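Local coordinates for DUF3299 domain-containing protein (Pseudomonas aeruginosa, PDB 4HSP), which is of unknown function but belongs to the DUF3299 family, whose place in the OB clan suggests a fold related to the oligonucleotide/oligosaccharide-binding barrel, at residues A[8-13]-A[95-99]; A[118-124]-A[134-138]. All coordinates share one frame; numbering follows the deposited sequence.

Interaction 1: A[8-13]-A[95-99]; sequences WSQLIP and NQIVY. With EDO (1,2-ethanediol), chain G; EDO (1,2-ethanediol), chain D; EDO (1,2-ethanediol), chain C.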
loop_
_atom_site.group_PDB
_atom_site.type_symbol
_atom_site.label_atom_id
_atom_site.label_comp_id
_atom_site.label_asym_id
_atom_site.label_seq_id
_atom_site.Cartn_x
_atom_site.Cartn_y
_atom_site.Cartn_z
ATOM N N TRP A 8 1.753 -19.476 -15.962
ATOM C CA TRP A 8 2.187 -20.230 -14.802
ATOM C C TRP A 8 1.923 -21.723 -14.951
ATOM O O TRP A 8 2.701 -22.502 -14.427
ATOM C CB TRP A 8 1.532 -19.686 -13.541
ATOM C CG TRP A 8 2.171 -18.393 -13.135
ATOM C CD1 TRP A 8 1.760 -17.134 -13.470
ATOM C CD2 TRP A 8 3.446 -18.246 -12.503
ATOM N NE1 TRP A 8 2.638 -16.203 -12.962
ATOM C CE2 TRP A 8 3.668 -16.859 -12.334
ATOM C CE3 TRP A 8 4.381 -19.150 -11.977
ATOM C CZ2 TRP A 8 4.789 -16.357 -11.660
ATOM C CZ3 TRP A 8 5.498 -18.653 -11.326
ATOM C CH2 TRP A 8 5.701 -17.273 -11.180
ATOM N N SER A 9 0.882 -22.121 -15.696
ATOM C CA SER A 9 0.546 -23.538 -15.906
ATOM C C SER A 9 1.590 -24.263 -16.761
ATOM O O SER A 9 1.670 -25.486 -16.666
ATOM C CB SER A 9 -0.839 -23.702 -16.531
ATOM O OG SER A 9 -0.933 -23.016 -17.767
ATOM N N GLN A 10 2.401 -23.522 -17.574
ATOM C CA GLN A 10 3.465 -24.104 -18.413
ATOM C C GLN A 10 4.700 -24.461 -17.553
ATOM O O GLN A 10 5.629 -25.115 -18.035
ATOM C CB GLN A 10 3.866 -23.152 -19.541
ATOM C CG GLN A 10 2.829 -22.980 -20.647
ATOM C CD GLN A 10 3.302 -21.966 -21.653
ATOM O OE1 GLN A 10 2.962 -20.789 -21.593
ATOM N NE2 GLN A 10 4.149 -22.381 -22.562
ATOM N N LEU A 11 4.688 -24.056 -16.268
ATOM C CA LEU A 11 5.783 -24.321 -15.350
ATOM C C LEU A 11 5.513 -25.590 -14.555
ATOM O O LEU A 11 6.374 -26.021 -13.799
ATOM C CB LEU A 11 6.000 -23.104 -14.426
ATOM C CG LEU A 11 7.042 -22.064 -14.862
ATOM C CD1 LEU A 11 6.767 -21.511 -16.287
ATOM C CD2 LEU A 11 7.143 -20.966 -13.840
ATOM N N ILE A 12 4.338 -26.200 -14.753
ATOM C CA ILE A 12 3.950 -27.452 -14.113
ATOM C C ILE A 12 4.021 -28.562 -15.166
ATOM O O ILE A 12 3.271 -28.515 -16.150
ATOM C CB ILE A 12 2.563 -27.401 -13.406
ATOM C CG1 ILE A 12 2.512 -26.294 -12.323
ATOM C CG2 ILE A 12 2.255 -28.761 -12.787
ATOM C CD1 ILE A 12 1.191 -25.987 -11.821
ATOM N N PRO A 13 4.915 -29.568 -14.988
ATOM C CA PRO A 13 5.006 -30.649 -15.975
ATOM C C PRO A 13 3.759 -31.527 -16.002
ATOM O O PRO A 13 2.983 -31.555 -15.048
ATOM C CB PRO A 13 6.232 -31.444 -15.514
ATOM C CG PRO A 13 6.400 -31.142 -14.155
ATOM C CD PRO A 13 5.909 -29.757 -13.918
ATOM N N ASN A 95 7.393 -24.863 -8.082
ATOM C CA ASN A 95 7.328 -24.810 -9.545
ATOM C C ASN A 95 6.335 -23.719 -9.974
ATOM O O ASN A 95 5.979 -23.622 -11.148
ATOM C CB ASN A 95 7.006 -26.177 -10.157
ATOM C CG ASN A 95 5.708 -26.813 -9.735
ATOM O OD1 ASN A 95 4.963 -26.290 -8.903
ATOM N ND2 ASN A 95 5.425 -27.997 -10.279
ATOM N N GLN A 96 5.932 -22.875 -9.003
ATOM C CA GLN A 96 5.058 -21.712 -9.176
ATOM C C GLN A 96 5.768 -20.493 -8.538
ATOM O O GLN A 96 5.140 -19.554 -8.070
ATOM C CB GLN A 96 3.631 -21.967 -8.600
ATOM C CG GLN A 96 2.808 -23.066 -9.323
ATOM C CD GLN A 96 2.330 -22.688 -10.711
ATOM O OE1 GLN A 96 1.199 -22.219 -10.893
ATOM N NE2 GLN A 96 3.160 -22.927 -11.733
ATOM N N ILE A 97 7.112 -20.538 -8.535
ATOM C CA ILE A 97 8.009 -19.487 -8.036
ATOM C C ILE A 97 9.242 -19.423 -8.939
ATOM O O ILE A 97 9.802 -20.456 -9.288
ATOM C CB ILE A 97 8.454 -19.660 -6.540
ATOM C CG1 ILE A 97 7.289 -20.069 -5.596
ATOM C CG2 ILE A 97 9.199 -18.395 -6.040
ATOM C CD1 ILE A 97 7.635 -20.151 -4.082
ATOM N N VAL A 98 9.665 -18.205 -9.285
ATOM C CA VAL A 98 10.900 -17.905 -9.998
ATOM C C VAL A 98 11.761 -16.985 -9.100
ATOM O O VAL A 98 11.287 -15.934 -8.671
ATOM C CB VAL A 98 10.651 -17.258 -11.394
ATOM C CG1 VAL A 98 11.955 -17.091 -12.163
ATOM C CG2 VAL A 98 9.633 -18.060 -12.209
ATOM N N TYR A 99 13.008 -17.382 -8.821
ATOM C CA TYR A 99 13.980 -16.540 -8.123
ATOM C C TYR A 99 14.600 -15.633 -9.198
ATOM O O TYR A 99 15.246 -16.124 -10.128
ATOM C CB TYR A 99 15.035 -17.403 -7.411
ATOM C CG TYR A 99 15.981 -16.661 -6.491
ATOM C CD1 TYR A 99 17.085 -15.974 -6.996
ATOM C CD2 TYR A 99 15.849 -16.751 -5.104
ATOM C CE1 TYR A 99 17.983 -15.318 -6.149
ATOM C CE2 TYR A 99 16.753 -16.120 -4.245
ATOM C CZ TYR A 99 17.815 -15.397 -4.772
ATOM O OH TYR A 99 18.702 -14.777 -3.916
HETATM C C1 EDO G . 1.161 -27.345 -19.432
HETATM O O1 EDO G . 0.585 -26.142 -19.953
HETATM C C2 EDO G . 2.686 -27.452 -19.755
HETATM O O2 EDO G . 3.290 -28.478 -18.961
HETATM C C1 EDO D . 1.078 -17.147 -24.162
HETATM O O1 EDO D . 0.913 -16.857 -25.537
HETATM C C2 EDO D . 0.937 -18.663 -23.927
HETATM O O2 EDO D . 2.221 -19.225 -23.704
HETATM C C1 EDO C . 7.038 -21.078 -25.112
HETATM O O1 EDO C . 5.652 -20.676 -25.097
HETATM C C2 EDO C . 7.234 -22.595 -24.771
HETATM O O2 EDO C . 8.629 -22.920 -24.666
#
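The six-membered ring of W8 leans obliquely against the backbone leading from Q96 into I97, with W8 CZ3 3.7 Å from I97 N. W8 opens the short 3-10 turn 8-11, which packs on the approach to strand 98-102, part of a mixed sheet consistent with an OB-type fold. A broad indole suits this place. Its CH2 reaches V98 CG2 at 4.1 Å, while W8 NE1 is hydrogen-bonded to P60 O. L11, one turn on, brings CD2 to the same V98 methyl, and L59 of strand 55-68 also packs on all three apolar residues. The polar tie comes from Q96, whose chain bends at chi2 (-71°) and folds its amide back toward the turn. Q96 NE2 gives one N-H to W8 O at 2.8 Å and almost straight (168°), and the other to N95 O at 3.0 Å. Two bonds to carbonyls therefore fix the rotation of this buried amide. I12 packs on it with its longer arm: I12 CG1 lies 3.5 Å from Q96 NE2. N95, whose ND2 is bonded to P47 O, also touches I12. Q96 NE2 and the turn's own L11 N reach W8 O from opposite faces of its carbonyl plane.

Interaction 2: A[118-124]-A[134-138]; sequences EGTFKVE and GYRMQ. With EDO (1,2-ethanediol), chain J.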
loop_
_atom_site.group_PDB
_atom_site.type_symbol
_atom_site.label_atom_id
_atom_site.label_comp_id
_atom_site.label_asym_id
_atom_site.label_seq_id
_atom_site.Cartn_x
_atom_site.Cartn_y
_atom_site.Cartn_z
ATOM N N GLU A 118 10.981 -10.265 -17.966
ATOM C CA GLU A 118 11.634 -10.848 -19.145
ATOM C C GLU A 118 13.085 -11.097 -18.846
ATOM O O GLU A 118 13.734 -10.232 -18.254
ATOM C CB GLU A 118 11.552 -9.890 -20.359
ATOM C CG GLU A 118 10.151 -9.413 -20.707
ATOM C CD GLU A 118 10.060 -8.394 -21.825
ATOM O OE1 GLU A 118 10.986 -8.349 -22.666
ATOM O OE2 GLU A 118 9.047 -7.658 -21.878
ATOM N N GLY A 119 13.626 -12.199 -19.345
ATOM C CA GLY A 119 15.051 -12.492 -19.191
ATOM C C GLY A 119 15.429 -13.926 -19.463
ATOM O O GLY A 119 14.606 -14.698 -19.925
ATOM N N THR A 120 16.682 -14.293 -19.193
ATOM C CA THR A 120 17.183 -15.660 -19.376
ATOM C C THR A 120 16.584 -16.519 -18.270
ATOM O O THR A 120 16.697 -16.189 -17.082
ATOM C CB THR A 120 18.728 -15.682 -19.407
ATOM O OG1 THR A 120 19.179 -14.728 -20.375
ATOM C CG2 THR A 120 19.291 -17.071 -19.726
ATOM N N PHE A 121 15.932 -17.607 -18.677
ATOM C CA PHE A 121 15.212 -18.528 -17.821
ATOM C C PHE A 121 15.987 -19.819 -17.627
ATOM O O PHE A 121 16.305 -20.492 -18.591
ATOM C CB PHE A 121 13.831 -18.800 -18.444
ATOM C CG PHE A 121 12.824 -19.443 -17.526
ATOM C CD1 PHE A 121 12.107 -18.684 -16.615
ATOM C CD2 PHE A 121 12.587 -20.807 -17.575
ATOM C CE1 PHE A 121 11.147 -19.275 -15.792
ATOM C CE2 PHE A 121 11.658 -21.403 -16.719
ATOM C CZ PHE A 121 10.925 -20.632 -15.854
ATOM N N LYS A 122 16.223 -20.191 -16.369
ATOM C CA LYS A 122 16.969 -21.381 -15.949
ATOM C C LYS A 122 16.140 -22.307 -15.069
ATOM O O LYS A 122 15.428 -21.847 -14.172
ATOM C CB LYS A 122 18.207 -20.954 -15.120
ATOM C CG LYS A 122 19.497 -20.721 -15.859
ATOM C CD LYS A 122 20.641 -20.718 -14.827
ATOM C CE LYS A 122 21.515 -21.959 -14.895
ATOM N NZ LYS A 122 20.805 -23.201 -14.474
ATOM N N VAL A 123 16.327 -23.609 -15.250
ATOM C CA VAL A 123 15.700 -24.647 -14.441
ATOM C C VAL A 123 16.795 -25.079 -13.467
ATOM O O VAL A 123 17.615 -25.955 -13.766
ATOM C CB VAL A 123 15.101 -25.795 -15.296
ATOM C CG1 VAL A 123 14.474 -26.851 -14.405
ATOM C CG2 VAL A 123 14.069 -25.261 -16.287
ATOM N N GLU A 124 16.878 -24.336 -12.354
ATOM C CA GLU A 124 17.881 -24.468 -11.303
ATOM C C GLU A 124 17.244 -24.160 -9.974
ATOM O O GLU A 124 16.467 -23.209 -9.865
ATOM C CB GLU A 124 19.042 -23.498 -11.575
ATOM C CG GLU A 124 20.304 -23.767 -10.765
ATOM C CD GLU A 124 21.324 -22.640 -10.696
ATOM O OE1 GLU A 124 21.465 -21.879 -11.683
ATOM O OE2 GLU A 124 21.993 -22.529 -9.643
ATOM N N GLY A 134 12.074 -23.686 -8.066
ATOM C CA GLY A 134 12.619 -24.651 -9.014
ATOM C C GLY A 134 13.137 -23.983 -10.268
ATOM O O GLY A 134 13.776 -24.635 -11.097
ATOM N N TYR A 135 12.907 -22.657 -10.373
ATOM C CA TYR A 135 13.270 -21.809 -11.503
ATOM C C TYR A 135 14.002 -20.555 -11.080
ATOM O O TYR A 135 13.762 -20.023 -9.996
ATOM C CB TYR A 135 12.012 -21.400 -12.298
ATOM C CG TYR A 135 11.195 -22.578 -12.778
ATOM C CD1 TYR A 135 11.653 -23.401 -13.805
ATOM C CD2 TYR A 135 9.987 -22.914 -12.161
ATOM C CE1 TYR A 135 10.909 -24.497 -14.246
ATOM C CE2 TYR A 135 9.238 -24.013 -12.593
ATOM C CZ TYR A 135 9.701 -24.796 -13.641
ATOM O OH TYR A 135 8.976 -25.871 -14.087
ATOM N N ARG A 136 14.883 -20.071 -11.971
ATOM C CA ARG A 136 15.652 -18.842 -11.805
ATOM C C ARG A 136 15.562 -17.996 -13.083
ATOM O O ARG A 136 15.359 -18.519 -14.186
ATOM C CB ARG A 136 17.130 -19.128 -11.456
ATOM C CG ARG A 136 17.384 -19.784 -10.118
ATOM C CD ARG A 136 18.842 -20.106 -9.981
ATOM N NE ARG A 136 19.550 -19.082 -9.215
ATOM C CZ ARG A 136 20.211 -19.312 -8.084
ATOM N NH1 ARG A 136 20.281 -20.544 -7.586
ATOM N NH2 ARG A 136 20.816 -18.317 -7.450
HETATM N N MSE A 137 15.742 -16.691 -12.928
HETATM C CA MSE A 137 15.715 -15.743 -14.032
HETATM C C MSE A 137 16.657 -14.567 -13.760
HETATM O O MSE A 137 16.694 -14.009 -12.660
HETATM C CB MSE A 137 14.284 -15.254 -14.258
HETATM C CG MSE A 137 14.065 -14.388 -15.477
HETATM SE SE MSE A 137 12.181 -14.569 -16.020
HETATM C CE MSE A 137 12.514 -15.211 -17.698
ATOM N N GLN A 138 17.441 -14.232 -14.770
ATOM C CA GLN A 138 18.303 -13.072 -14.801
ATOM C C GLN A 138 17.544 -12.118 -15.692
ATOM O O GLN A 138 17.517 -12.296 -16.911
ATOM C CB GLN A 138 19.706 -13.443 -15.315
ATOM C CG GLN A 138 20.713 -12.298 -15.260
ATOM C CD GLN A 138 20.988 -11.796 -13.858
ATOM O OE1 GLN A 138 21.280 -12.571 -12.941
ATOM N NE2 GLN A 138 20.916 -10.478 -13.673
HETATM C C1 EDO J . 19.934 -16.083 -10.725
HETATM O O1 EDO J . 18.606 -16.278 -10.213
HETATM C C2 EDO J . 19.959 -15.876 -12.271
HETATM O O2 EDO J . 20.091 -17.133 -12.936
HETATM O O HOH W 1 19.488 -11.668 -18.913
#
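An antiparallel strand pair, 120-122 with 135-138, lies within the mixed sheet, between strands 55-68 and 98-102, an arrangement consistent with an OB-type fold. T120 and K122 make the hydrogen-bonded pairs with Q138 and R136, and between them F121 faces selenomethionine M137 in a non-hydrogen-bonded pair. K122 N to R136 O and R136 N to K122 O are both 2.9 Å and nearly straight. The chain turns a corner at G119, which, having no side chain, brings its CA within 3.4 Å of Q138 O in a CA-H...O contact. On the buried face, F121 CG stands anti to the backbone N (chi1 -165°), which carries the ring between its neighbours. F121 CZ lies 3.5 Å from Y135 CD1, the two planes inclined at 29° but slid so far apart that the rings barely overlap. M137 CE meets the F121 ring near its plane, 3.7 Å from F121 CD1, while V123 CG2 touches the edge of Y135 in plane. On the other face, E124's extended chain packs on R136 CD. E124 OE2 and R136 NH1, 3.3 Å apart, form a salt bridge of charges alone, the oxygen well out of the guanidinium plane; K122 NZ makes a second, weakly bonded salt bridge to E124 OE1. R136 NE donates to ethanediol O1, and NH1 weakly to N125 O. One carboxylate thus bridges two cations, probably easing their repulsion without an arginine N-H directed at it.

Overall arrangement
The two contacts come in series along the chain, 8-13 with 95-99 closing before 118-124 opens, and their centres lie about 11 Å apart. They meet through strands 98-102 and 132-144, parallel neighbours in the sheet: Y99 O is 2.9 Å from M137 N, probably hydrogen-bonded, and V98 CG1 packs on M137 CB. Y135 spans both, its OH 2.6 Å from L11 O in a probable hydrogen bond, with V49 N as a further partner. Interaction 1 thus packs an early loop against the mixed sheet, whereas interaction 2 builds the sheet itself; a shared apolar layer around V98, F121 and M137 ties the two contacts into one continuous core.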